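Long-range contacts in ferripyochelin binding protein (Pyrococcus horikoshii, PDB 1V3W), which probably catalyses the reversible hydration of carbon dioxide to bicarbonate as a trimeric, zinc-dependent gamma-class carbonic anhydrase that also binds calcium: residues Val29-Lys34 / Ile50-Tyr55; Val42-Ile47 / Ser63-His68; Gly75-Ile80 / Lys154-Tyr159; Glu126-Ser131 / Gly138-Gln143. One frame throughout, in Å; residues are numbered along the deposited sequence. Where two conformers were deposited one is given.

Interaction 1. Residues Val29-Lys34 / Ile50-Tyr55; sequences VVLEEK and IYVGKY
Val30 lies against the ring of Tyr51 on the outward face of two parallel strands, its CB 3.6 Å from Tyr51 CD1 and its CG1 as close to Tyr51 CE1. Tyr51 CG stands anti to the backbone N (chi1 180°), which carries the ring back along Val30. On the inward face Leu31 CD2 meets Val52 CG2 at 3.6 Å, the two side chains running alongside each other. Three backbone bonds tie the strands: Val30 N to Ile50 O (2.9 Å), Val52 N to Val30 O (2.8 Å) and Glu32 N to Val52 O. Strands 29-31 and 50-52, their axes 4.8 Å apart and 2° from parallel, belong to successive coils on one face of the left-handed parallel beta-helix. Past the strands the ladder resumes at the corner, where Tyr55 N reaches Glu33 O at 3.1 Å, and Lys34 CD touches the edge of the Tyr55 ring. Lys54 packs its CG against Glu32 CB and sends NZ on to a salt bridge with Glu76. Leu43 of the adjoining face backs Val29 and Leu31, and Val160 of helix 146-169 touches Lys34 and Tyr55.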
loop_
_atom_site.group_PDB
_atom_site.type_symbol
_atom_site.label_atom_id
_atom_site.label_comp_id
_atom_site.label_asym_id
_atom_site.label_seq_id
_atom_site.Cartn_x
_atom_site.Cartn_y
_atom_site.Cartn_z
ATOM N N VAL A 29 -0.161 21.063 -2.529
ATOM C CA VAL A 29 0.802 20.344 -1.715
ATOM C C VAL A 29 2.018 21.227 -1.499
ATOM O O VAL A 29 2.514 21.853 -2.437
ATOM C CB VAL A 29 1.257 19.039 -2.406
ATOM C CG1 VAL A 29 2.306 18.333 -1.556
ATOM C CG2 VAL A 29 0.063 18.132 -2.637
ATOM N N VAL A 30 2.482 21.292 -0.256
ATOM C CA VAL A 30 3.657 22.080 0.078
ATOM C C VAL A 30 4.713 21.140 0.645
ATOM O O VAL A 30 4.449 20.409 1.600
ATOM C CB VAL A 30 3.344 23.162 1.138
ATOM C CG1 VAL A 30 4.609 23.940 1.467
ATOM C CG2 VAL A 30 2.255 24.099 0.631
ATOM N N LEU A 31 5.899 21.138 0.045
ATOM C CA LEU A 31 6.996 20.297 0.518
ATOM C C LEU A 31 8.139 21.243 0.879
ATOM O O LEU A 31 8.742 21.856 -0.002
ATOM C CB LEU A 31 7.432 19.325 -0.595
ATOM C CG LEU A 31 6.366 18.357 -1.134
ATOM C CD1 LEU A 31 6.951 17.492 -2.246
ATOM C CD2 LEU A 31 5.846 17.488 -0.001
ATOM N N GLU A 32 8.480 21.326 2.168
ATOM C CA GLU A 32 9.561 22.215 2.581
ATOM C C GLU A 32 10.943 21.676 2.312
ATOM O O GLU A 32 11.144 20.616 1.703
ATOM C CB GLU A 32 9.472 22.555 4.081
ATOM C CG GLU A 32 8.942 23.968 4.402
ATOM C CD GLU A 32 10.001 25.080 4.364
ATOM O OE1 GLU A 32 11.053 24.913 3.712
ATOM O OE2 GLU A 32 9.762 26.141 4.984
ATOM N N GLU A 33 11.907 22.463 2.765
ATOM C CA GLU A 33 13.308 22.095 2.655
ATOM C C GLU A 33 13.695 20.733 3.221
ATOM O O GLU A 33 13.248 20.345 4.299
ATOM C CB GLU A 33 14.131 23.212 3.307
ATOM C CG GLU A 33 15.611 22.965 3.484
ATOM C CD GLU A 33 16.319 24.205 3.998
ATOM O OE1 GLU A 33 15.644 25.069 4.603
ATOM O OE2 GLU A 33 17.547 24.316 3.805
ATOM N N LYS A 34 14.520 20.018 2.458
ATOM C CA LYS A 34 15.036 18.707 2.831
ATOM C C LYS A 34 13.997 17.616 3.058
ATOM O O LYS A 34 14.243 16.655 3.788
ATOM C CB LYS A 34 15.954 18.844 4.051
ATOM C CG LYS A 34 17.214 19.649 3.746
ATOM C CD LYS A 34 18.062 19.880 4.985
ATOM C CE LYS A 34 19.348 20.620 4.637
ATOM N NZ LYS A 34 19.080 21.950 4.026
ATOM N N ILE A 50 -2.092 19.735 1.652
ATOM C CA ILE A 50 -1.245 18.744 2.304
ATOM C C ILE A 50 0.067 19.488 2.487
ATOM O O ILE A 50 0.706 19.877 1.508
ATOM C CB ILE A 50 -0.997 17.503 1.431
ATOM C CG1 ILE A 50 -2.309 16.743 1.237
ATOM C CG2 ILE A 50 0.050 16.604 2.095
ATOM C CD1 ILE A 50 -2.235 15.665 0.178
ATOM N N TYR A 51 0.446 19.711 3.742
ATOM C CA TYR A 51 1.675 20.423 4.062
ATOM C C TYR A 51 2.672 19.478 4.717
ATOM O O TYR A 51 2.327 18.778 5.668
ATOM C CB TYR A 51 1.370 21.575 5.025
ATOM C CG TYR A 51 2.586 22.373 5.423
ATOM C CD1 TYR A 51 2.967 23.506 4.706
ATOM C CD2 TYR A 51 3.378 21.977 6.499
ATOM C CE1 TYR A 51 4.110 24.226 5.054
ATOM C CE2 TYR A 51 4.520 22.684 6.850
ATOM C CZ TYR A 51 4.878 23.803 6.126
ATOM O OH TYR A 51 6.014 24.485 6.485
ATOM N N VAL A 52 3.898 19.457 4.203
ATOM C CA VAL A 52 4.948 18.610 4.756
ATOM C C VAL A 52 6.114 19.492 5.203
ATOM O O VAL A 52 6.795 20.103 4.377
ATOM C CB VAL A 52 5.440 17.584 3.718
ATOM C CG1 VAL A 52 6.472 16.659 4.346
ATOM C CG2 VAL A 52 4.257 16.779 3.193
ATOM N N GLY A 53 6.329 19.539 6.515
ATOM C CA GLY A 53 7.381 20.363 7.092
ATOM C C GLY A 53 8.808 19.921 6.833
ATOM O O GLY A 53 9.053 18.824 6.339
ATOM N N LYS A 54 9.754 20.782 7.196
ATOM C CA LYS A 54 11.170 20.515 6.983
ATOM C C LYS A 54 11.684 19.188 7.524
ATOM O O LYS A 54 11.268 18.722 8.588
ATOM C CB LYS A 54 12.021 21.647 7.578
ATOM C CG LYS A 54 11.817 23.006 6.921
ATOM C CD LYS A 54 12.973 23.964 7.216
ATOM C CE LYS A 54 13.092 24.296 8.697
ATOM N NZ LYS A 54 11.924 25.074 9.197
ATOM N N TYR A 55 12.599 18.592 6.764
ATOM C CA TYR A 55 13.265 17.342 7.131
ATOM C C TYR A 55 12.366 16.120 7.225
ATOM O O TYR A 55 12.765 15.108 7.808
ATOM C CB TYR A 55 13.978 17.497 8.477
ATOM C CG TYR A 55 14.697 18.809 8.689
ATOM C CD1 TYR A 55 15.867 19.111 7.996
ATOM C CD2 TYR A 55 14.221 19.733 9.611
ATOM C CE1 TYR A 55 16.550 20.307 8.227
ATOM C CE2 TYR A 55 14.891 20.928 9.850
ATOM C CZ TYR A 55 16.053 21.207 9.157
ATOM O OH TYR A 55 16.727 22.380 9.410
#

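Interaction 2. Residues Val42-Ile47 / Ser63-His68. With ZN (zinc ion), chain B.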
loop_
_atom_site.group_PDB
_atom_site.type_symbol
_atom_site.label_atom_id
_atom_site.label_comp_id
_atom_site.label_asym_id
_atom_site.label_seq_id
_atom_site.Cartn_x
_atom_site.Cartn_y
_atom_site.Cartn_z
ATOM N N VAL A 42 1.862 8.818 -2.904
ATOM C CA VAL A 42 0.876 9.703 -3.512
ATOM C C VAL A 42 0.424 10.783 -2.541
ATOM O O VAL A 42 -0.061 10.480 -1.453
ATOM C CB VAL A 42 -0.386 8.923 -3.978
ATOM C CG1 VAL A 42 -1.394 9.887 -4.599
ATOM C CG2 VAL A 42 0.004 7.841 -4.983
ATOM N N LEU A 43 0.612 12.041 -2.931
ATOM C CA LEU A 43 0.175 13.175 -2.125
ATOM C C LEU A 43 -0.862 13.873 -3.001
ATOM O O LEU A 43 -0.521 14.626 -3.913
ATOM C CB LEU A 43 1.341 14.122 -1.801
ATOM C CG LEU A 43 2.361 13.610 -0.777
ATOM C CD1 LEU A 43 3.165 12.467 -1.375
ATOM C CD2 LEU A 43 3.287 14.739 -0.364
ATOM N N ARG A 44 -2.134 13.593 -2.734
ATOM C CA ARG A 44 -3.215 14.161 -3.529
ATOM C C ARG A 44 -3.863 15.371 -2.864
ATOM O O ARG A 44 -4.720 15.236 -1.995
ATOM C CB ARG A 44 -4.254 13.069 -3.827
ATOM C CG ARG A 44 -5.385 13.495 -4.759
ATOM C CD ARG A 44 -5.867 12.328 -5.639
ATOM N NE ARG A 44 -6.347 11.179 -4.873
ATOM C CZ ARG A 44 -7.593 11.033 -4.426
ATOM N NH1 ARG A 44 -8.505 11.967 -4.665
ATOM N NH2 ARG A 44 -7.930 9.944 -3.747
ATOM N N GLY A 45 -3.435 16.559 -3.280
ATOM C CA GLY A 45 -3.976 17.788 -2.721
ATOM C C GLY A 45 -5.107 18.348 -3.562
ATOM O O GLY A 45 -5.029 19.484 -4.035
ATOM N N ASP A 46 -6.162 17.557 -3.744
ATOM C CA ASP A 46 -7.301 17.987 -4.553
ATOM C C ASP A 46 -8.518 18.480 -3.773
ATOM O O ASP A 46 -9.512 18.896 -4.372
ATOM C CB ASP A 46 -7.711 16.876 -5.534
ATOM C CG ASP A 46 -8.028 15.557 -4.847
ATOM O OD1 ASP A 46 -8.007 15.494 -3.599
ATOM O OD2 ASP A 46 -8.300 14.574 -5.572
ATOM N N ILE A 47 -8.447 18.423 -2.447
ATOM C CA ILE A 47 -9.524 18.927 -1.602
ATOM C C ILE A 47 -8.861 19.970 -0.704
ATOM O O ILE A 47 -8.823 21.149 -1.056
ATOM C CB ILE A 47 -10.182 17.800 -0.765
ATOM C CG1 ILE A 47 -10.763 16.730 -1.701
ATOM C CG2 ILE A 47 -11.298 18.378 0.103
ATOM C CD1 ILE A 47 -11.438 15.571 -0.985
ATOM N N SER A 63 0.150 6.902 1.017
ATOM C CA SER A 63 -0.873 7.753 0.424
ATOM C C SER A 63 -1.216 8.828 1.447
ATOM O O SER A 63 -1.328 8.544 2.643
ATOM C CB SER A 63 -2.152 6.977 0.097
ATOM O OG SER A 63 -1.933 6.022 -0.919
ATOM N N ILE A 64 -1.341 10.067 0.986
ATOM C CA ILE A 64 -1.738 11.158 1.863
ATOM C C ILE A 64 -2.883 11.869 1.165
ATOM O O ILE A 64 -2.790 12.209 -0.016
ATOM C CB ILE A 64 -0.600 12.165 2.126
ATOM C CG1 ILE A 64 0.597 11.446 2.748
ATOM C CG2 ILE A 64 -1.094 13.262 3.076
ATOM C CD1 ILE A 64 1.765 12.361 3.086
ATOM N N HIS A 65 -3.980 12.053 1.888
ATOM C CA HIS A 65 -5.143 12.722 1.336
ATOM C C HIS A 65 -5.809 13.530 2.440
ATOM O O HIS A 65 -5.306 13.590 3.565
ATOM C CB HIS A 65 -6.126 11.697 0.768
ATOM C CG HIS A 65 -7.145 12.288 -0.154
ATOM N ND1 HIS A 65 -8.463 11.887 -0.163
ATOM C CD2 HIS A 65 -7.037 13.252 -1.099
ATOM C CE1 HIS A 65 -9.125 12.580 -1.074
ATOM N NE2 HIS A 65 -8.282 13.416 -1.655
ATOM N N THR A 66 -6.940 14.144 2.116
ATOM C CA THR A 66 -7.670 14.964 3.072
ATOM C C THR A 66 -9.168 14.823 2.854
ATOM O O THR A 66 -9.618 14.173 1.909
ATOM C CB THR A 66 -7.333 16.456 2.898
ATOM O OG1 THR A 66 -7.850 16.911 1.639
ATOM C CG2 THR A 66 -5.822 16.681 2.935
ATOM N N SER A 67 -9.933 15.443 3.747
ATOM C CA SER A 67 -11.386 15.455 3.666
ATOM C C SER A 67 -11.769 16.924 3.761
ATOM O O SER A 67 -10.980 17.736 4.246
ATOM C CB SER A 67 -11.997 14.673 4.832
ATOM O OG SER A 67 -11.470 15.105 6.073
ATOM N N HIS A 68 -12.959 17.276 3.286
ATOM C CA HIS A 68 -13.391 18.666 3.354
ATOM C C HIS A 68 -13.330 19.163 4.795
ATOM O O HIS A 68 -13.926 18.566 5.695
ATOM C CB HIS A 68 -14.813 18.825 2.808
ATOM C CG HIS A 68 -14.896 18.784 1.312
ATOM N ND1 HIS A 68 -15.000 17.608 0.603
ATOM C CD2 HIS A 68 -14.874 19.779 0.394
ATOM C CE1 HIS A 68 -15.041 17.880 -0.691
ATOM N NE2 HIS A 68 -14.966 19.189 -0.843
HETATM ZN ZN ZN B . -9.444 10.194 0.916
HETATM O O HOH W 1 -6.445 17.063 -0.662
HETATM O O HOH W 2 -10.917 9.651 -0.017
#
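Asp46 and Arg44 close on the His65 ring at the tight end of this contact. His65 ND1 binds zinc at 2.2 Å; His65 NE2 donates to Asp46 OD1 at 2.9 Å, with the oxygen in the ring plane and its syn lone pair used. Arg44 lays its guanidinium over one ring face, Arg44 CZ 3.7 Å from His65 NE2 and the planes 32° apart, while Arg44 NH1 forms a salt bridge with Asp46 OD2 at 2.8 Å. Asp46 thus joins ring and guanidinium, its OD2 also bonded by His166 of a neighbouring subunit. Beneath, the parallel beta-helix strands are joined by Ile64 N to Val42 O and Arg44 N to Ile64 O. Beyond the corner the backbones draw apart and a water bridges Arg44 O, Ile47 N and Thr66 OG1, which also bonds to Glu48 N; at the more exposed end Ile47 CG2 sits 3.7 Å above the centre of the His68 ring, a CH-pi contact. His87, His82 of a neighbouring subunit and a water complete the zinc coordination. The Asp46 bond and the zinc together fix the imidazole's rotation, and the carboxylate would probably strengthen ND1 as a donor to the metal, expected to activate water in this enzyme class.

Interaction 3. Residues Gly75-Ile80 / Lys154-Tyr159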
loop_
_atom_site.group_PDB
_atom_site.type_symbol
_atom_site.label_atom_id
_atom_site.label_comp_id
_atom_site.label_asym_id
_atom_site.label_seq_id
_atom_site.Cartn_x
_atom_site.Cartn_y
_atom_site.Cartn_z
ATOM N N GLY A 75 4.446 17.980 10.503
ATOM C CA GLY A 75 5.507 18.805 11.058
ATOM C C GLY A 75 6.889 18.482 10.521
ATOM O O GLY A 75 7.033 17.938 9.421
ATOM N N GLU A 76 7.908 18.814 11.311
ATOM C CA GLU A 76 9.298 18.595 10.934
ATOM C C GLU A 76 9.870 17.292 11.479
ATOM O O GLU A 76 9.437 16.800 12.521
ATOM C CB GLU A 76 10.164 19.756 11.425
ATOM C CG GLU A 76 9.662 21.122 11.007
ATOM C CD GLU A 76 10.742 22.181 11.084
ATOM O OE1 GLU A 76 11.813 21.903 11.667
ATOM O OE2 GLU A 76 10.515 23.291 10.562
ATOM N N TYR A 77 10.860 16.752 10.772
ATOM C CA TYR A 77 11.506 15.503 11.172
ATOM C C TYR A 77 10.486 14.388 11.347
ATOM O O TYR A 77 10.588 13.574 12.269
ATOM C CB TYR A 77 12.279 15.699 12.477
ATOM C CG TYR A 77 13.467 16.625 12.359
ATOM C CD1 TYR A 77 14.668 16.188 11.796
ATOM C CD2 TYR A 77 13.401 17.931 12.838
ATOM C CE1 TYR A 77 15.774 17.031 11.719
ATOM C CE2 TYR A 77 14.499 18.781 12.768
ATOM C CZ TYR A 77 15.682 18.325 12.209
ATOM O OH TYR A 77 16.778 19.154 12.148
ATOM N N VAL A 78 9.494 14.359 10.465
ATOM C CA VAL A 78 8.473 13.327 10.516
ATOM C C VAL A 78 8.796 12.237 9.511
ATOM O O VAL A 78 9.156 12.515 8.366
ATOM C CB VAL A 78 7.071 13.890 10.191
ATOM C CG1 VAL A 78 6.061 12.746 10.081
ATOM C CG2 VAL A 78 6.638 14.864 11.273
ATOM N N THR A 79 8.684 10.994 9.959
ATOM C CA THR A 79 8.929 9.842 9.107
ATOM C C THR A 79 7.596 9.156 8.847
ATOM O O THR A 79 6.976 8.641 9.775
ATOM C CB THR A 79 9.874 8.830 9.789
ATOM O OG1 THR A 79 11.185 9.396 9.899
ATOM C CG2 THR A 79 9.948 7.537 8.986
ATOM N N ILE A 80 7.140 9.172 7.599
ATOM C CA ILE A 80 5.890 8.502 7.261
ATOM C C ILE A 80 6.304 7.187 6.609
ATOM O O ILE A 80 6.710 7.146 5.446
ATOM C CB ILE A 80 5.026 9.347 6.310
ATOM C CG1 ILE A 80 4.801 10.734 6.927
ATOM C CG2 ILE A 80 3.682 8.657 6.086
ATOM C CD1 ILE A 80 3.909 11.633 6.110
ATOM N N LYS A 154 16.685 10.964 14.542
ATOM C CA LYS A 154 17.678 10.198 13.779
ATOM C C LYS A 154 17.095 9.573 12.502
ATOM O O LYS A 154 17.703 9.643 11.433
ATOM C CB LYS A 154 18.276 9.115 14.711
ATOM C CG LYS A 154 19.419 8.220 14.180
ATOM C CD LYS A 154 20.622 8.152 15.175
ATOM C CE LYS A 154 20.851 6.842 16.013
ATOM N NZ LYS A 154 20.275 5.511 15.620
ATOM N N ASN A 155 15.914 8.974 12.618
ATOM C CA ASN A 155 15.253 8.337 11.479
ATOM C C ASN A 155 15.121 9.346 10.339
ATOM O O ASN A 155 15.446 9.055 9.184
ATOM C CB ASN A 155 13.862 7.842 11.894
ATOM C CG ASN A 155 13.276 6.825 10.924
ATOM O OD1 ASN A 155 13.596 6.816 9.735
ATOM N ND2 ASN A 155 12.393 5.972 11.432
ATOM N N ALA A 156 14.642 10.539 10.675
ATOM C CA ALA A 156 14.458 11.593 9.684
ATOM C C ALA A 156 15.783 12.077 9.103
ATOM O O ALA A 156 15.882 12.341 7.906
ATOM C CB ALA A 156 13.700 12.761 10.305
ATOM N N GLU A 157 16.805 12.198 9.944
ATOM C CA GLU A 157 18.103 12.655 9.464
ATOM C C GLU A 157 18.707 11.671 8.472
ATOM O O GLU A 157 19.355 12.076 7.507
ATOM C CB GLU A 157 19.053 12.883 10.640
ATOM C CG GLU A 157 18.685 14.096 11.470
ATOM C CD GLU A 157 19.612 14.304 12.645
ATOM O OE1 GLU A 157 19.640 13.434 13.539
ATOM O OE2 GLU A 157 20.314 15.337 12.677
ATOM N N ILE A 158 18.493 10.382 8.711
ATOM C CA ILE A 158 19.003 9.352 7.816
ATOM C C ILE A 158 18.404 9.593 6.435
ATOM O O ILE A 158 19.092 9.508 5.416
ATOM C CB ILE A 158 18.606 7.938 8.303
ATOM C CG1 ILE A 158 19.387 7.593 9.572
ATOM C CG2 ILE A 158 18.864 6.908 7.207
ATOM C CD1 ILE A 158 19.047 6.238 10.160
ATOM N N TYR A 159 17.115 9.911 6.411
ATOM C CA TYR A 159 16.424 10.161 5.158
ATOM C C TYR A 159 16.837 11.431 4.446
ATOM O O TYR A 159 16.820 11.489 3.214
ATOM C CB TYR A 159 14.917 10.156 5.372
ATOM C CG TYR A 159 14.339 8.818 5.041
ATOM C CD1 TYR A 159 14.277 7.808 5.995
ATOM C CD2 TYR A 159 13.959 8.522 3.735
ATOM C CE1 TYR A 159 13.856 6.526 5.653
ATOM C CE2 TYR A 159 13.543 7.253 3.380
ATOM C CZ TYR A 159 13.495 6.260 4.340
ATOM O OH TYR A 159 13.100 5.002 3.960
#
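With CG of Tyr77 anti to its carbonyl carbon (chi1 -67°), the ring swings out beside the helix, and Ala156 CB comes to its edge, 3.9 Å from Tyr77 CD1. The same methyl lies 3.6 Å from Tyr77 CA, so the helix comes close to the backbone of the corner. Further along the ring Glu157 CG lies 4.1 Å from Tyr77 CE1, at a slant to the ring. The other main meeting is between Thr79 and Asn155, whose side chains cross at about a right angle. The chi1 of Asn155, -163°, places its amide opposite the backbone N and over the threonine, with Asn155 CG 3.5 Å from Thr79 OG1. The amide and the hydroxyl nevertheless look elsewhere for their polar partners: Thr79 OG1 pairs with Asn57 OD1, and Asn155 OD1 with a bound glycerol, probably from the crystallisation liquor. Van der Waals packing therefore carries the contact, burying a modest 237 Å². Tyr159 follows one turn after Asn155 and sends its hydroxyl to Arg44 of a neighbouring subunit, where it packs on the zinc ligand His65 of that subunit. Helix 146-169 packs in this way along the flank of the left-handed beta-helix, over the corner that leads into strand 79-80. There Tyr77 stacks on Tyr55, and its ring meets that of Tyr94 with the planes nearly parallel.

Interaction 4. Residues Glu126-Ser131 / Gly138-Gln143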
loop_
_atom_site.group_PDB
_atom_site.type_symbol
_atom_site.label_atom_id
_atom_site.label_comp_id
_atom_site.label_asym_id
_atom_site.label_seq_id
_atom_site.Cartn_x
_atom_site.Cartn_y
_atom_site.Cartn_z
ATOM N N GLU A 126 -6.646 12.301 19.829
ATOM C CA GLU A 126 -5.522 13.153 20.187
ATOM C C GLU A 126 -4.467 12.329 20.914
ATOM O O GLU A 126 -4.749 11.697 21.935
ATOM C CB GLU A 126 -5.987 14.314 21.070
ATOM C CG GLU A 126 -6.994 15.229 20.387
ATOM C CD GLU A 126 -7.298 16.477 21.191
ATOM O OE1 GLU A 126 -8.136 17.284 20.736
ATOM O OE2 GLU A 126 -6.697 16.655 22.272
ATOM N N ILE A 127 -3.252 12.328 20.373
ATOM C CA ILE A 127 -2.141 11.587 20.955
ATOM C C ILE A 127 -1.160 12.561 21.603
ATOM O O ILE A 127 -0.588 13.421 20.931
ATOM C CB ILE A 127 -1.394 10.772 19.877
ATOM C CG1 ILE A 127 -2.365 9.812 19.182
ATOM C CG2 ILE A 127 -0.236 10.009 20.510
ATOM C CD1 ILE A 127 -2.989 8.779 20.110
ATOM N N PRO A 128 -0.954 12.444 22.923
ATOM C CA PRO A 128 -0.030 13.338 23.632
ATOM C C PRO A 128 1.434 13.157 23.224
ATOM O O PRO A 128 1.807 12.131 22.655
ATOM C CB PRO A 128 -0.255 12.974 25.099
ATOM C CG PRO A 128 -1.663 12.445 25.120
ATOM C CD PRO A 128 -1.696 11.600 23.875
ATOM N N ASP A 129 2.259 14.157 23.526
ATOM C CA ASP A 129 3.679 14.090 23.207
ATOM C C ASP A 129 4.324 12.901 23.917
ATOM O O ASP A 129 3.842 12.453 24.959
ATOM C CB ASP A 129 4.418 15.358 23.661
ATOM C CG ASP A 129 3.834 16.632 23.084
ATOM O OD1 ASP A 129 3.194 16.585 22.015
ATOM O OD2 ASP A 129 4.039 17.699 23.705
ATOM N N TYR A 130 5.415 12.401 23.342
ATOM C CA TYR A 130 6.177 11.296 23.919
ATOM C C TYR A 130 5.405 9.995 24.106
ATOM O O TYR A 130 5.716 9.204 24.996
ATOM C CB TYR A 130 6.775 11.751 25.253
ATOM C CG TYR A 130 7.692 12.939 25.093
ATOM C CD1 TYR A 130 8.950 12.793 24.514
ATOM C CD2 TYR A 130 7.277 14.223 25.459
ATOM C CE1 TYR A 130 9.776 13.891 24.295
ATOM C CE2 TYR A 130 8.096 15.331 25.244
ATOM C CZ TYR A 130 9.343 15.154 24.660
ATOM O OH TYR A 130 10.161 16.237 24.427
ATOM N N SER A 131 4.418 9.765 23.248
ATOM C CA SER A 131 3.599 8.560 23.330
ATOM C C SER A 131 3.975 7.478 22.324
ATOM O O SER A 131 4.434 7.770 21.216
ATOM C CB SER A 131 2.123 8.899 23.091
ATOM O OG SER A 131 1.631 9.855 24.009
ATOM N N GLY A 138 -5.947 2.523 17.853
ATOM C CA GLY A 138 -4.687 2.872 18.481
ATOM C C GLY A 138 -4.821 3.443 19.878
ATOM O O GLY A 138 -5.631 4.342 20.129
ATOM N N LYS A 139 -4.009 2.905 20.782
ATOM C CA LYS A 139 -3.972 3.309 22.184
ATOM C C LYS A 139 -2.567 3.777 22.528
ATOM O O LYS A 139 -1.602 3.331 21.914
ATOM C CB LYS A 139 -4.266 2.113 23.099
ATOM C CG LYS A 139 -5.552 1.361 22.837
ATOM C CD LYS A 139 -6.763 2.094 23.375
ATOM C CE LYS A 139 -7.016 3.377 22.619
ATOM N NZ LYS A 139 -8.420 3.815 22.796
ATOM N N VAL A 140 -2.453 4.675 23.503
ATOM C CA VAL A 140 -1.141 5.099 23.974
ATOM C C VAL A 140 -0.866 4.009 25.002
ATOM O O VAL A 140 -1.597 3.890 25.985
ATOM C CB VAL A 140 -1.168 6.458 24.716
ATOM C CG1 VAL A 140 0.149 6.664 25.455
ATOM C CG2 VAL A 140 -1.389 7.593 23.733
ATOM N N VAL A 141 0.166 3.208 24.777
ATOM C CA VAL A 141 0.483 2.120 25.694
ATOM C C VAL A 141 1.530 2.489 26.741
ATOM O O VAL A 141 1.608 1.860 27.799
ATOM C CB VAL A 141 0.952 0.878 24.916
ATOM C CG1 VAL A 141 -0.189 0.351 24.055
ATOM C CG2 VAL A 141 2.146 1.230 24.046
ATOM N N ARG A 142 2.327 3.508 26.444
ATOM C CA ARG A 142 3.366 3.970 27.361
ATOM C C ARG A 142 4.089 5.160 26.749
ATOM O O ARG A 142 3.842 5.523 25.601
ATOM C CB ARG A 142 4.386 2.856 27.635
ATOM C CG ARG A 142 5.229 2.441 26.429
ATOM C CD ARG A 142 6.335 1.481 26.852
ATOM N NE ARG A 142 7.077 0.919 25.724
ATOM C CZ ARG A 142 7.903 1.606 24.941
ATOM N NH1 ARG A 142 8.111 2.899 25.152
ATOM N NH2 ARG A 142 8.529 0.994 23.944
ATOM N N GLN A 143 4.977 5.772 27.524
ATOM C CA GLN A 143 5.749 6.903 27.030
ATOM C C GLN A 143 7.021 6.363 26.378
ATOM O O GLN A 143 7.454 5.246 26.670
ATOM C CB GLN A 143 6.113 7.851 28.174
ATOM C CG GLN A 143 4.927 8.519 28.867
ATOM C CD GLN A 143 4.020 9.270 27.907
ATOM O OE1 GLN A 143 3.117 8.690 27.302
ATOM N NE2 GLN A 143 4.265 10.568 27.755
HETATM O O HOH W 3 0.770 9.943 26.472
#
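Val140 CG2 packs against Ile127 and Pro128 in the apolar part of the contact, turned toward the corner formed by residues 127-131. Ile127 CD1 lies 4.1 Å and Pro128 CD 4.0 Å from Val140 CG2, the isoleucine and valine side chains sliding past each other in opposite directions. Ser131 CB and OG also touch both valine methyls. The polar contacts gather round Gln143, whose chain bends at chi2 (-55°) and folds its amide back over the turn. Gln143 NE2 gives a weak, long hydrogen bond to Asp129 O at 3.4 Å, while one bridging water donates to both Gln143 OE1 (2.8 Å) and Ser131 OG (2.6 Å). Ser131 OG in turn donates to Pro128 O at 2.7 Å from well above the carbonyl plane, closing across the type II turn of Pro128 to Ser131. Backbone contacts are sparse: Ser131 and Gln143 form an antiparallel, non-hydrogen-bonded pair with diverging side chains, and Gln143 CA approaches Tyr130 O at 3.1 Å in a CA-H...O contact. The whole lies at the C-terminal end of the beta-helix. Strand 126-127 is the last within this chain on its parallel sheet, and strand 138-143 turns back antiparallel beside strand 131-135 before the chain enters helix 146-169, where Glu148 forms a salt bridge with Arg142.

In the fold
Interactions 1 and 2 join neighbouring coils on two faces of the same beta-helix, their centres 14 Å apart, and meet in its interior, where Leu31 CD2 lies 3.8 Å from Leu43 CD2. Interaction 3 adds the outer helix. It touches interaction 1 where Tyr55 O lies 3.6 Å from Ala156 CB, and interaction 2 through Ile64 CD1 and Ile80 CD1 (3.8 Å). Zinc is bound at interaction 2, another zinc lies about 7 Å from the side chain of Asn155 in interaction 3, and a calcium ion lies about 4 Å from the side chain of Glu32 in interaction 1. Interaction 4 stands apart, its nearest atoms about 11 Å from interaction 3, where the chain leaves the coils for the helix.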